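Local atomic coordinates of flagellar biosynthesis protein flhA (Bacillus subtilis, PDB entry 3MIX), a protein that takes part, as a membrane protein represented here by its cytosolic domain, in the export of flagellar proteins by the flagellar type III secretion system. Residues L82-V90 against A186-Q197; A337-R346 against L360-L368. All coordinates share one frame; numbering follows the deposited sequence.

Contact 1. Residues L82-V90 against A186-Q197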
ATOM      1  N   LEU A  82      -1.155 -13.573   2.191  1.00 15.92           N
ATOM      2  CA  LEU A  82      -0.793 -13.962   3.556  1.00 17.76           C
ATOM      3  C   LEU A  82      -0.130 -12.812   4.277  1.00 17.89           C
ATOM      4  O   LEU A  82      -0.313 -12.652   5.481  1.00 18.16           O
ATOM      5  CB  LEU A  82       0.105 -15.221   3.607  1.00 18.60           C
ATOM      6  CG  LEU A  82      -0.505 -16.524   3.046  1.00 21.34           C
ATOM      7  CD1 LEU A  82       0.543 -17.618   2.845  1.00 20.68           C
ATOM      8  CD2 LEU A  82      -1.651 -17.055   3.951  1.00 22.80           C
ATOM      9  N   GLU A  83       0.648 -12.012   3.559  1.00 18.06           N
ATOM     10  CA  GLU A  83       1.324 -10.899   4.217  1.00 18.73           C
ATOM     11  C   GLU A  83       0.416  -9.670   4.369  1.00 17.70           C
ATOM     12  O   GLU A  83       0.510  -8.968   5.372  1.00 18.07           O
ATOM     13  CB  GLU A  83       2.550 -10.518   3.424  1.00 20.36           C
ATOM     14  CG  GLU A  83       3.351  -9.403   4.032  1.00 23.98           C
ATOM     15  CD  GLU A  83       4.488  -9.000   3.112  1.00 30.26           C
ATOM     16  OE1 GLU A  83       4.882  -9.824   2.253  1.00 32.23           O
ATOM     17  OE2 GLU A  83       4.994  -7.861   3.254  1.00 32.77           O
ATOM     18  N   LEU A  84      -0.459  -9.412   3.385  1.00 15.32           N
ATOM     19  CA  LEU A  84      -1.223  -8.165   3.371  1.00 14.40           C
ATOM     20  C   LEU A  84      -2.699  -8.360   3.705  1.00 13.30           C
ATOM     21  O   LEU A  84      -3.346  -7.425   4.206  1.00 12.36           O
ATOM     22  CB  LEU A  84      -1.084  -7.427   2.008  1.00 14.19           C
ATOM     23  CG  LEU A  84       0.295  -6.964   1.526  1.00 14.97           C
ATOM     24  CD1 LEU A  84       0.157  -6.229   0.187  1.00 16.52           C
ATOM     25  CD2 LEU A  84       0.998  -6.080   2.533  1.00 13.81           C
ATOM     26  N   GLY A  85      -3.216  -9.574   3.439  1.00 12.43           N
ATOM     27  CA  GLY A  85      -4.634  -9.857   3.534  1.00 10.17           C
ATOM     28  C   GLY A  85      -5.367  -9.451   2.260  1.00 10.70           C
ATOM     29  O   GLY A  85      -6.581  -9.561   2.192  1.00 10.09           O
ATOM     30  N   LEU A  86      -4.616  -8.963   1.271  1.00 10.59           N
ATOM     31  CA  LEU A  86      -5.134  -8.600  -0.055  1.00 11.18           C
ATOM     32  C   LEU A  86      -4.838  -9.722  -1.070  1.00 11.45           C
ATOM     33  O   LEU A  86      -3.699 -10.164  -1.213  1.00 12.52           O
ATOM     34  CB  LEU A  86      -4.475  -7.300  -0.549  1.00 10.10           C
ATOM     35  CG  LEU A  86      -4.798  -6.838  -1.983  1.00 13.39           C
ATOM     36  CD1 LEU A  86      -6.233  -6.332  -2.156  1.00 11.12           C
ATOM     37  CD2 LEU A  86      -3.810  -5.812  -2.517  1.00 12.06           C
ATOM     38  N   VAL A  87      -5.888 -10.176  -1.734  1.00 10.85           N
ATOM     39  CA  VAL A  87      -5.816 -11.098  -2.808  1.00 10.81           C
ATOM     40  C   VAL A  87      -5.878 -10.296  -4.109  1.00 10.10           C
ATOM     41  O   VAL A  87      -6.942  -9.799  -4.489  1.00  9.10           O
ATOM     42  CB  VAL A  87      -7.014 -12.048  -2.834  1.00 11.10           C
ATOM     43  CG1 VAL A  87      -6.822 -13.028  -3.967  1.00 13.65           C
ATOM     44  CG2 VAL A  87      -7.155 -12.800  -1.523  1.00 12.28           C
ATOM     45  N   ILE A  88      -4.746 -10.227  -4.800  1.00  9.83           N
ATOM     46  CA  ILE A  88      -4.673  -9.480  -6.034  1.00  9.95           C
ATOM     47  C   ILE A  88      -5.512 -10.144  -7.107  1.00 10.87           C
ATOM     48  O   ILE A  88      -5.632 -11.389  -7.156  1.00 11.96           O
ATOM     49  CB  ILE A  88      -3.216  -9.245  -6.513  1.00 10.53           C
ATOM     50  CG1 ILE A  88      -2.545 -10.567  -6.889  1.00 11.63           C
ATOM     51  CG2 ILE A  88      -2.424  -8.462  -5.440  1.00 10.13           C
ATOM     52  CD1 ILE A  88      -1.257 -10.393  -7.711  1.00 13.51           C
ATOM     53  N   PRO A  89      -6.123  -9.319  -7.953  1.00 11.05           N
ATOM     54  CA  PRO A  89      -6.920  -9.828  -9.063  1.00 12.42           C
ATOM     55  C   PRO A  89      -6.025 -10.404 -10.159  1.00 14.90           C
ATOM     56  O   PRO A  89      -4.783 -10.354 -10.086  1.00 13.33           O
ATOM     57  CB  PRO A  89      -7.666  -8.582  -9.564  1.00 11.88           C
ATOM     58  CG  PRO A  89      -6.686  -7.415  -9.217  1.00 12.27           C
ATOM     59  CD  PRO A  89      -6.063  -7.839  -7.904  1.00 10.82           C
ATOM     60  N   VAL A  90      -6.693 -10.996 -11.140  1.00 17.52           N
ATOM     61  CA  VAL A  90      -6.111 -11.479 -12.373  1.00 19.86           C
ATOM     62  C   VAL A  90      -5.166 -10.427 -12.962  1.00 20.35           C
ATOM     63  O   VAL A  90      -5.527  -9.244 -13.054  1.00 20.25           O
ATOM     64  CB  VAL A  90      -7.267 -11.813 -13.359  1.00 20.98           C
ATOM     65  CG1 VAL A  90      -6.769 -12.095 -14.781  1.00 23.65           C
ATOM     66  CG2 VAL A  90      -8.007 -13.014 -12.855  1.00 23.27           C
ATOM     67  N   ALA A 186      -0.855  -1.296  -3.098  1.00 12.46           N
ATOM     68  CA  ALA A 186      -1.892  -2.235  -2.606  1.00 11.28           C
ATOM     69  C   ALA A 186      -3.185  -1.544  -2.278  1.00 10.75           C
ATOM     70  O   ALA A 186      -4.272  -2.105  -2.471  1.00 11.30           O
ATOM     71  CB  ALA A 186      -1.390  -3.026  -1.356  1.00 11.67           C
ATOM     72  N   HIS A 187      -3.075  -0.321  -1.770  1.00 10.37           N
ATOM     73  CA  HIS A 187      -4.240   0.422  -1.342  1.00  9.72           C
ATOM     74  C   HIS A 187      -5.099   0.821  -2.536  1.00 10.36           C
ATOM     75  O   HIS A 187      -6.295   1.050  -2.374  1.00  9.73           O
ATOM     76  CB  HIS A 187      -3.807   1.653  -0.546  1.00 10.70           C
ATOM     77  CG  HIS A 187      -3.001   2.643  -1.335  1.00 12.03           C
ATOM     78  ND1 HIS A 187      -1.641   2.514  -1.531  1.00 15.49           N
ATOM     79  CD2 HIS A 187      -3.361   3.789  -1.951  1.00 11.95           C
ATOM     80  CE1 HIS A 187      -1.199   3.543  -2.232  1.00 14.59           C
ATOM     81  NE2 HIS A 187      -2.229   4.319  -2.519  1.00 13.75           N
ATOM     82  N   GLU A 188      -4.485   0.893  -3.727  1.00 10.72           N
ATOM     83  CA  GLU A 188      -5.209   1.154  -4.965  1.00 12.39           C
ATOM     84  C   GLU A 188      -5.927  -0.084  -5.475  1.00 11.44           C
ATOM     85  O   GLU A 188      -6.775   0.037  -6.334  1.00 11.48           O
ATOM     86  CB  GLU A 188      -4.250   1.635  -6.067  1.00 14.12           C
ATOM     87  CG  GLU A 188      -3.805   3.092  -5.927  1.00 19.34           C
ATOM     88  CD  GLU A 188      -2.657   3.407  -6.848  1.00 27.41           C
ATOM     89  OE1 GLU A 188      -2.698   2.959  -8.015  1.00 30.24           O
ATOM     90  OE2 GLU A 188      -1.694   4.084  -6.413  1.00 32.50           O
ATOM     91  N   LEU A 189      -5.571  -1.269  -4.964  1.00 10.79           N
ATOM     92  CA  LEU A 189      -6.117  -2.546  -5.470  1.00 10.56           C
ATOM     93  C   LEU A 189      -7.187  -3.203  -4.592  1.00 10.28           C
ATOM     94  O   LEU A 189      -7.817  -4.180  -4.999  1.00 10.84           O
ATOM     95  CB  LEU A 189      -4.973  -3.545  -5.735  1.00 10.29           C
ATOM     96  CG  LEU A 189      -4.054  -3.265  -6.934  1.00 12.25           C
ATOM     97  CD1 LEU A 189      -2.713  -4.072  -6.803  1.00 12.07           C
ATOM     98  CD2 LEU A 189      -4.748  -3.607  -8.252  1.00  9.49           C
ATOM     99  N   ILE A 190      -7.400  -2.692  -3.383  1.00  9.91           N
ATOM    100  CA  ILE A 190      -8.515  -3.190  -2.570  1.00  9.21           C
ATOM    101  C   ILE A 190      -9.822  -2.524  -3.077  1.00  9.96           C
ATOM    102  O   ILE A 190     -10.381  -1.644  -2.427  1.00 11.56           O
ATOM    103  CB  ILE A 190      -8.249  -3.000  -1.037  1.00  8.62           C
ATOM    104  CG1 ILE A 190      -9.401  -3.543  -0.172  1.00  8.73           C
ATOM    105  CG2 ILE A 190      -8.044  -1.533  -0.697  1.00  6.81           C
ATOM    106  CD1 ILE A 190      -9.466  -5.022  -0.030  1.00  6.92           C
ATOM    107  N   GLY A 191     -10.276  -2.926  -4.261  1.00  9.58           N
ATOM    108  CA  GLY A 191     -11.527  -2.443  -4.810  1.00  8.89           C
ATOM    109  C   GLY A 191     -12.751  -3.077  -4.176  1.00  9.15           C
ATOM    110  O   GLY A 191     -12.650  -3.825  -3.184  1.00  7.67           O
ATOM    111  N   ARG A 192     -13.915  -2.822  -4.779  1.00  8.95           N
ATOM    112  CA  ARG A 192     -15.176  -3.299  -4.222  1.00  9.44           C
ATOM    113  C   ARG A 192     -15.252  -4.795  -4.325  1.00  9.71           C
ATOM    114  O   ARG A 192     -15.719  -5.475  -3.395  1.00 10.50           O
ATOM    115  CB  ARG A 192     -16.376  -2.683  -4.948  1.00 10.58           C
ATOM    116  CG  ARG A 192     -17.708  -2.935  -4.196  1.00 10.63           C
ATOM    117  CD  ARG A 192     -18.910  -2.449  -5.038  1.00 11.90           C
ATOM    118  NE  ARG A 192     -20.166  -2.739  -4.360  1.00 12.75           N
ATOM    119  CZ  ARG A 192     -20.670  -2.016  -3.354  1.00 12.87           C
ATOM    120  NH1 ARG A 192     -20.031  -0.940  -2.885  1.00 12.22           N
ATOM    121  NH2 ARG A 192     -21.815  -2.379  -2.806  1.00 13.85           N
ATOM    122  N   GLN A 193     -14.788  -5.314  -5.453  1.00  9.56           N
ATOM    123  CA  GLN A 193     -14.766  -6.749  -5.663  1.00 10.01           C
ATOM    124  C   GLN A 193     -13.960  -7.463  -4.559  1.00  9.39           C
ATOM    125  O   GLN A 193     -14.421  -8.456  -4.002  1.00  9.80           O
ATOM    126  CB  GLN A 193     -14.245  -7.088  -7.091  1.00 10.55           C
ATOM    127  CG  GLN A 193     -15.308  -6.760  -8.214  1.00 12.19           C
ATOM    128  CD  GLN A 193     -14.948  -7.276  -9.625  1.00 15.00           C
ATOM    129  OE1 GLN A 193     -13.789  -7.566  -9.924  1.00 17.28           O
ATOM    130  NE2 GLN A 193     -15.958  -7.417 -10.476  1.00 13.79           N
ATOM    131  N   GLU A 194     -12.764  -6.963  -4.248  1.00  8.62           N
ATOM    132  CA  GLU A 194     -11.915  -7.581  -3.219  1.00  8.42           C
ATOM    133  C   GLU A 194     -12.526  -7.384  -1.827  1.00  8.31           C
ATOM    134  O   GLU A 194     -12.502  -8.283  -0.997  1.00 10.23           O
ATOM    135  CB  GLU A 194     -10.513  -6.968  -3.246  1.00  8.08           C
ATOM    136  CG  GLU A 194      -9.684  -7.320  -4.485  1.00  9.96           C
ATOM    137  CD  GLU A 194     -10.101  -6.538  -5.747  1.00 15.16           C
ATOM    138  OE1 GLU A 194     -10.906  -5.547  -5.707  1.00 13.99           O
ATOM    139  OE2 GLU A 194      -9.597  -6.932  -6.806  1.00 18.90           O
ATOM    140  N   THR A 195     -13.100  -6.218  -1.578  1.00  7.79           N
ATOM    141  CA  THR A 195     -13.761  -5.977  -0.300  1.00  7.94           C
ATOM    142  C   THR A 195     -14.902  -6.962  -0.079  1.00  8.74           C
ATOM    143  O   THR A 195     -15.003  -7.577   1.002  1.00  8.95           O
ATOM    144  CB  THR A 195     -14.212  -4.527  -0.225  1.00  7.72           C
ATOM    145  OG1 THR A 195     -13.050  -3.726  -0.401  1.00  7.25           O
ATOM    146  CG2 THR A 195     -14.867  -4.206   1.130  1.00  7.87           C
ATOM    147  N   LYS A 196     -15.729  -7.151  -1.106  1.00  9.19           N
ATOM    148  CA  LYS A 196     -16.822  -8.114  -1.025  1.00 10.47           C
ATOM    149  C   LYS A 196     -16.366  -9.552  -0.814  1.00 10.89           C
ATOM    150  O   LYS A 196     -17.006 -10.326  -0.096  1.00 11.47           O
ATOM    151  CB  LYS A 196     -17.713  -8.044  -2.266  1.00 11.77           C
ATOM    152  CG  LYS A 196     -18.597  -6.773  -2.289  1.00 13.52           C
ATOM    153  CD  LYS A 196     -19.277  -6.585  -3.648  1.00 17.95           C
ATOM    154  CE  LYS A 196     -20.298  -7.710  -3.920  1.00 21.97           C
ATOM    155  NZ  LYS A 196     -21.234  -7.893  -2.725  1.00 26.86           N
ATOM    156  N   GLN A 197     -15.276  -9.919  -1.465  1.00 10.87           N
ATOM    157  CA  GLN A 197     -14.735 -11.248  -1.300  1.00 11.82           C
ATOM    158  C   GLN A 197     -14.356 -11.478   0.185  1.00 10.70           C
ATOM    159  O   GLN A 197     -14.677 -12.522   0.757  1.00 11.14           O
ATOM    160  CB  GLN A 197     -13.558 -11.418  -2.265  1.00 11.80           C
ATOM    161  CG  GLN A 197     -12.665 -12.602  -2.023  1.00 15.95           C
ATOM    162  CD  GLN A 197     -11.567 -12.721  -3.093  1.00 21.25           C
ATOM    163  OE1 GLN A 197     -10.920 -11.727  -3.465  1.00 23.62           O
ATOM    164  NE2 GLN A 197     -11.376 -13.936  -3.613  1.00 22.69           N
TER
HETATM  165  O   HOH W   1      -9.185 -11.024  -5.433  1.00 20.58           O
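The break between helices 170-189 and 192-205 receives L86 and P89 from the extended chain that leaves helix 69-84. G85, the first residue past that helix, has positive phi, and L86 then enters the bend with CG anti to its backbone N (chi1 174°). Its two methyls divide the work: CD2 lies 3.9 Å from A186 CB and also touches L189 CB, whereas CD1 sits 3.9 Å from I190 CA, at the centre of an inverse gamma turn. L84 CD1 reaches the same A186 methyl from the helix end, at 3.9 Å. Beyond the bend, G191 occupies the N-cap position of helix 192-205; its carbonyl accepts T195 N and, from above the carbonyl plane, T195 OG1 at 2.8 Å. E194 is bent at chi2 (76°) and crosses P89 at about a right angle, OE2 standing 3.7 Å from P89 CB. Farther along the helix, the extended side chain of Q197 brings OE1 near V87, and one water donates to both Q197 OE1 and V87 O, 2.7 Å from each. P89 and L189 also pack on P48 and on I49 of the inner strand 49-53 of the four-stranded sheet, and I190 on A228 of helix 220-232. Around buried L86 the contact is van der Waals, against side-chain carbons and backbone carbonyls; its polar link, toward exposed Q197, runs through water.

Contact 2. Residues A337-R346 against L360-L368; sequences AILLCSPPVR and LPVLSYNEL
L363 N donates to L339 O at 2.7 Å, almost in line with the carbonyl, between two short parallel strands that pair L339 with V362 and L340 with L363. L339 N in turn donates to P361 O at 2.9 Å, and C341 N to L363 O at 3.1 Å, with a more bent N-H (140°). A last, weak bond from Y365 N to C341 O closes the ladder. The carbonyls of L339, L363 and C341 also receive CA-H groups, the shortest contact being S364 CA to C341 O at 3.2 Å. The strands are the two ends of a beta-alpha-beta unit whose crossover is helix 343-353, and V286 of strand 283-288 bonds to the backbones of I338 and L340. From the first turn of that helix R346 reaches back over the second strand, CG anti to its backbone N (chi1 -168°), and NE donates to V362 O at 3.0 Å from above the carbonyl plane. NH2 forms a salt bridge with E262; one from NH1 to E233 is less certain, NH1 lying too close to another atom; E367 OE2 is a longer, purely electrostatic neighbour. E367 OE1, which pairs with R265, accepts S364 N at 3.1 Å from above the carboxylate plane, while S342 OG is bonded to E293. The Y365 ring lays one face over the C341 carbonyl, O being 3.4 Å above its plane and offset toward the rim. L340 CD1 meets the edge of this ring at Y365 CD1, 3.7 Å away, and points tip to tip at L368 CD1.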
ATOM      1  N   ALA A 337      13.467   4.244  10.223  1.00 69.01           N
ATOM      2  CA  ALA A 337      12.970   5.478  10.832  1.00 68.27           C
ATOM      3  C   ALA A 337      11.455   5.438  11.079  1.00 64.69           C
ATOM      4  O   ALA A 337      10.668   5.284  10.141  1.00 62.31           O
ATOM      5  CB  ALA A 337      13.364   6.691   9.992  1.00 69.59           C
ATOM      6  N   ILE A 338      11.070   5.559  12.350  1.00 63.71           N
ATOM      7  CA  ILE A 338       9.668   5.585  12.773  1.00 60.39           C
ATOM      8  C   ILE A 338       9.394   6.890  13.519  1.00 60.91           C
ATOM      9  O   ILE A 338      10.303   7.447  14.113  1.00 63.81           O
ATOM     10  CB  ILE A 338       9.315   4.355  13.664  1.00 59.52           C
ATOM     11  CG1 ILE A 338       9.225   3.081  12.819  1.00 57.77           C
ATOM     12  CG2 ILE A 338       8.001   4.549  14.423  1.00 57.73           C
ATOM     13  CD1 ILE A 338      10.292   2.061  13.122  1.00 58.95           C
ATOM     14  N   LEU A 339       8.149   7.370  13.483  1.00 58.25           N
ATOM     15  CA  LEU A 339       7.748   8.593  14.187  1.00 58.48           C
ATOM     16  C   LEU A 339       6.553   8.366  15.124  1.00 57.14           C
ATOM     17  O   LEU A 339       5.502   7.921  14.685  1.00 54.85           O
ATOM     18  CB  LEU A 339       7.438   9.709  13.181  1.00 57.83           C
ATOM     19  CG  LEU A 339       7.080  11.103  13.707  1.00 58.63           C
ATOM     20  CD1 LEU A 339       8.266  11.751  14.443  1.00 60.57           C
ATOM     21  CD2 LEU A 339       6.616  11.998  12.579  1.00 55.69           C
ATOM     22  N   LEU A 340       6.721   8.670  16.411  1.00 58.72           N
ATOM     23  CA  LEU A 340       5.623   8.585  17.383  1.00 57.83           C
ATOM     24  C   LEU A 340       5.029   9.949  17.681  1.00 58.57           C
ATOM     25  O   LEU A 340       5.748  10.950  17.721  1.00 61.41           O
ATOM     26  CB  LEU A 340       6.084   7.969  18.705  1.00 59.31           C
ATOM     27  CG  LEU A 340       5.940   6.471  18.987  1.00 58.81           C
ATOM     28  CD1 LEU A 340       6.412   6.188  20.410  1.00 61.26           C
ATOM     29  CD2 LEU A 340       4.511   5.956  18.797  1.00 56.49           C
ATOM     30  N   CYS A 341       3.719   9.980  17.897  1.00 56.28           N
ATOM     31  CA  CYS A 341       3.015  11.194  18.283  1.00 56.93           C
ATOM     32  C   CYS A 341       1.730  10.802  18.980  1.00 55.64           C
ATOM     33  O   CYS A 341       1.413   9.612  19.072  1.00 53.77           O
ATOM     34  CB  CYS A 341       2.741  12.095  17.075  1.00 56.63           C
ATOM     35  SG  CYS A 341       1.725  11.349  15.781  1.00 52.09           S
ATOM     36  N   SER A 342       1.000  11.790  19.488  1.00 56.88           N
ATOM     37  CA  SER A 342      -0.220  11.514  20.236  1.00 56.42           C
ATOM     38  C   SER A 342      -1.339  11.175  19.272  1.00 53.65           C
ATOM     39  O   SER A 342      -1.330  11.658  18.139  1.00 53.14           O
ATOM     40  CB  SER A 342      -0.605  12.694  21.139  1.00 59.06           C
ATOM     41  OG  SER A 342      -0.997  13.822  20.379  1.00 60.39           O
ATOM     42  N   PRO A 343      -2.297  10.330  19.716  1.00 52.26           N
ATOM     43  CA  PRO A 343      -3.421   9.861  18.889  1.00 49.73           C
ATOM     44  C   PRO A 343      -4.217  10.937  18.124  1.00 49.79           C
ATOM     45  O   PRO A 343      -4.452  10.750  16.929  1.00 48.64           O
ATOM     46  CB  PRO A 343      -4.322   9.118  19.886  1.00 49.42           C
ATOM     47  CG  PRO A 343      -3.426   8.723  21.002  1.00 50.82           C
ATOM     48  CD  PRO A 343      -2.254   9.651  21.029  1.00 52.50           C
ATOM     49  N   PRO A 344      -4.642  12.046  18.783  1.00 51.60           N
ATOM     50  CA  PRO A 344      -5.488  13.002  18.031  1.00 51.24           C
ATOM     51  C   PRO A 344      -4.766  13.758  16.910  1.00 51.10           C
ATOM     52  O   PRO A 344      -5.415  14.437  16.096  1.00 51.22           O
ATOM     53  CB  PRO A 344      -5.956  13.987  19.117  1.00 53.80           C
ATOM     54  CG  PRO A 344      -4.917  13.905  20.177  1.00 55.42           C
ATOM     55  CD  PRO A 344      -4.487  12.466  20.193  1.00 54.00           C
ATOM     56  N   VAL A 345      -3.442  13.627  16.870  1.00 50.82           N
ATOM     57  CA  VAL A 345      -2.598  14.363  15.929  1.00 50.64           C
ATOM     58  C   VAL A 345      -2.056  13.453  14.813  1.00 47.75           C
ATOM     59  O   VAL A 345      -1.722  13.912  13.716  1.00 47.50           O
ATOM     60  CB  VAL A 345      -1.422  15.029  16.685  1.00 53.53           C
ATOM     61  CG1 VAL A 345      -0.684  15.996  15.793  1.00 54.91           C
ATOM     62  CG2 VAL A 345      -1.928  15.768  17.918  1.00 55.80           C
ATOM     63  N   ARG A 346      -1.986  12.162  15.116  1.00 45.44           N
ATOM     64  CA  ARG A 346      -1.363  11.137  14.274  1.00 42.76           C
ATOM     65  C   ARG A 346      -1.775  11.143  12.801  1.00 41.33           C
ATOM     66  O   ARG A 346      -0.926  11.200  11.908  1.00 41.31           O
ATOM     67  CB  ARG A 346      -1.658   9.777  14.874  1.00 40.72           C
ATOM     68  CG  ARG A 346      -0.855   8.686  14.275  1.00 38.89           C
ATOM     69  CD  ARG A 346      -1.786   7.606  13.789  1.00 37.80           C
ATOM     70  NE  ARG A 346      -1.149   6.975  12.661  1.00 38.43           N
ATOM     71  CZ  ARG A 346      -1.561   7.009  11.407  1.00 34.43           C
ATOM     72  NH1 ARG A 346      -0.812   6.405  10.519  1.00 36.34           N
ATOM     73  NH2 ARG A 346      -2.695   7.588  11.039  1.00 33.03           N
ATOM     74  N   LEU A 360       7.409   6.920   5.629  1.00 50.43           N
ATOM     75  CA  LEU A 360       7.804   7.083   7.022  1.00 49.17           C
ATOM     76  C   LEU A 360       6.631   6.662   7.920  1.00 45.76           C
ATOM     77  O   LEU A 360       5.595   7.341   7.958  1.00 44.60           O
ATOM     78  CB  LEU A 360       8.194   8.531   7.321  1.00 51.41           C
ATOM     79  CG  LEU A 360       8.675   8.795   8.753  1.00 53.49           C
ATOM     80  CD1 LEU A 360      10.086   8.267   8.964  1.00 55.30           C
ATOM     81  CD2 LEU A 360       8.614  10.275   9.106  1.00 55.94           C
ATOM     82  N   PRO A 361       6.786   5.542   8.648  1.00 43.58           N
ATOM     83  CA  PRO A 361       5.692   5.112   9.514  1.00 40.95           C
ATOM     84  C   PRO A 361       5.449   6.124  10.624  1.00 41.23           C
ATOM     85  O   PRO A 361       6.377   6.487  11.367  1.00 42.84           O
ATOM     86  CB  PRO A 361       6.186   3.780  10.084  1.00 40.74           C
ATOM     87  CG  PRO A 361       7.281   3.345   9.165  1.00 41.96           C
ATOM     88  CD  PRO A 361       7.920   4.607   8.702  1.00 44.32           C
ATOM     89  N   VAL A 362       4.212   6.603  10.693  1.00 38.66           N
ATOM     90  CA  VAL A 362       3.791   7.526  11.731  1.00 38.52           C
ATOM     91  C   VAL A 362       2.848   6.777  12.656  1.00 36.79           C
ATOM     92  O   VAL A 362       1.735   6.412  12.273  1.00 34.29           O
ATOM     93  CB  VAL A 362       3.127   8.786  11.136  1.00 38.48           C
ATOM     94  CG1 VAL A 362       2.715   9.763  12.233  1.00 39.38           C
ATOM     95  CG2 VAL A 362       4.073   9.450  10.170  1.00 40.23           C
ATOM     96  N   LEU A 363       3.315   6.524  13.870  1.00 37.73           N
ATOM     97  CA  LEU A 363       2.545   5.745  14.830  1.00 37.14           C
ATOM     98  C   LEU A 363       1.994   6.623  15.932  1.00 38.57           C
ATOM     99  O   LEU A 363       2.493   7.717  16.158  1.00 40.81           O
ATOM    100  CB  LEU A 363       3.403   4.628  15.429  1.00 37.26           C
ATOM    101  CG  LEU A 363       4.019   3.604  14.472  1.00 36.86           C
ATOM    102  CD1 LEU A 363       4.716   2.516  15.287  1.00 36.56           C
ATOM    103  CD2 LEU A 363       2.974   3.006  13.490  1.00 31.21           C
ATOM    104  N   SER A 364       0.951   6.151  16.599  1.00 38.13           N
ATOM    105  CA  SER A 364       0.513   6.765  17.838  1.00 40.50           C
ATOM    106  C   SER A 364       0.882   5.867  19.042  1.00 41.78           C
ATOM    107  O   SER A 364       1.059   4.653  18.889  1.00 40.21           O
ATOM    108  CB  SER A 364      -0.977   7.104  17.792  1.00 39.05           C
ATOM    109  OG  SER A 364      -1.772   6.065  18.315  1.00 38.49           O
ATOM    110  N   TYR A 365       1.002   6.472  20.223  1.00 44.79           N
ATOM    111  CA  TYR A 365       1.408   5.750  21.435  1.00 47.01           C
ATOM    112  C   TYR A 365       0.487   4.582  21.729  1.00 45.86           C
ATOM    113  O   TYR A 365       0.931   3.550  22.219  1.00 46.20           O
ATOM    114  CB  TYR A 365       1.445   6.686  22.654  1.00 49.99           C
ATOM    115  CG  TYR A 365       2.219   7.966  22.438  1.00 53.29           C
ATOM    116  CD1 TYR A 365       3.578   7.939  22.130  1.00 56.51           C
ATOM    117  CD2 TYR A 365       1.594   9.202  22.550  1.00 55.91           C
ATOM    118  CE1 TYR A 365       4.303   9.119  21.927  1.00 60.32           C
ATOM    119  CE2 TYR A 365       2.307  10.388  22.354  1.00 60.53           C
ATOM    120  CZ  TYR A 365       3.661  10.338  22.037  1.00 62.18           C
ATOM    121  OH  TYR A 365       4.367  11.510  21.837  1.00 66.73           O
ATOM    122  N   ASN A 366      -0.796   4.751  21.414  1.00 45.44           N
ATOM    123  CA  ASN A 366      -1.814   3.728  21.650  1.00 45.18           C
ATOM    124  C   ASN A 366      -1.831   2.583  20.625  1.00 43.19           C
ATOM    125  O   ASN A 366      -2.722   1.717  20.663  1.00 42.07           O
ATOM    126  CB  ASN A 366      -3.198   4.381  21.723  1.00 45.18           C
ATOM    127  CG  ASN A 366      -3.432   5.138  23.024  1.00 49.76           C
ATOM    128  OD1 ASN A 366      -4.522   5.674  23.240  1.00 53.30           O
ATOM    129  ND2 ASN A 366      -2.417   5.193  23.898  1.00 53.48           N
ATOM    130  N   GLU A 367      -0.864   2.594  19.708  1.00 42.95           N
ATOM    131  CA  GLU A 367      -0.726   1.539  18.704  1.00 41.44           C
ATOM    132  C   GLU A 367       0.464   0.669  19.061  1.00 43.33           C
ATOM    133  O   GLU A 367       0.645  -0.414  18.512  1.00 42.66           O
ATOM    134  CB  GLU A 367      -0.602   2.125  17.285  1.00 40.03           C
ATOM    135  CG  GLU A 367      -1.779   3.043  16.896  1.00 36.84           C
ATOM    136  CD  GLU A 367      -1.583   3.763  15.582  1.00 34.83           C
ATOM    137  OE1 GLU A 367      -0.432   3.858  15.100  1.00 33.91           O
ATOM    138  OE2 GLU A 367      -2.591   4.246  15.021  1.00 33.40           O
ATOM    139  N   LEU A 368       1.274   1.158  19.993  1.00 46.64           N
ATOM    140  CA  LEU A 368       2.301   0.347  20.632  1.00 49.19           C
ATOM    141  C   LEU A 368       1.767  -0.248  21.923  1.00 50.36           C
ATOM    142  O   LEU A 368       1.200   0.458  22.747  1.00 51.50           O
ATOM    143  CB  LEU A 368       3.559   1.161  20.908  1.00 51.44           C
ATOM    144  CG  LEU A 368       4.303   1.704  19.686  1.00 52.00           C
ATOM    145  CD1 LEU A 368       5.485   2.537  20.132  1.00 54.68           C
ATOM    146  CD2 LEU A 368       4.749   0.590  18.727  1.00 51.57           C
TER

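In the fold
Contact 1 closes before contact 2 opens, so the two lie in series along the chain, their centres 26 Å apart and their nearest atoms about 12 Å. They share no strand or sheet. Contact 1 ties the end of helix 69-84 to the bend between helices 170-189 and 192-205, beside the four-stranded sheet; contact 2 belongs to the later beta-alpha-beta unit alongside strand 283-288. The helical region between them has partners in both: helix 220-232 packs against the bend of contact 1, and E262 and R265 of helix 257-267 pair with charged side chains of contact 2. The two contacts thus hold separate parts of the cytosolic domain, with these helices between them along the chain.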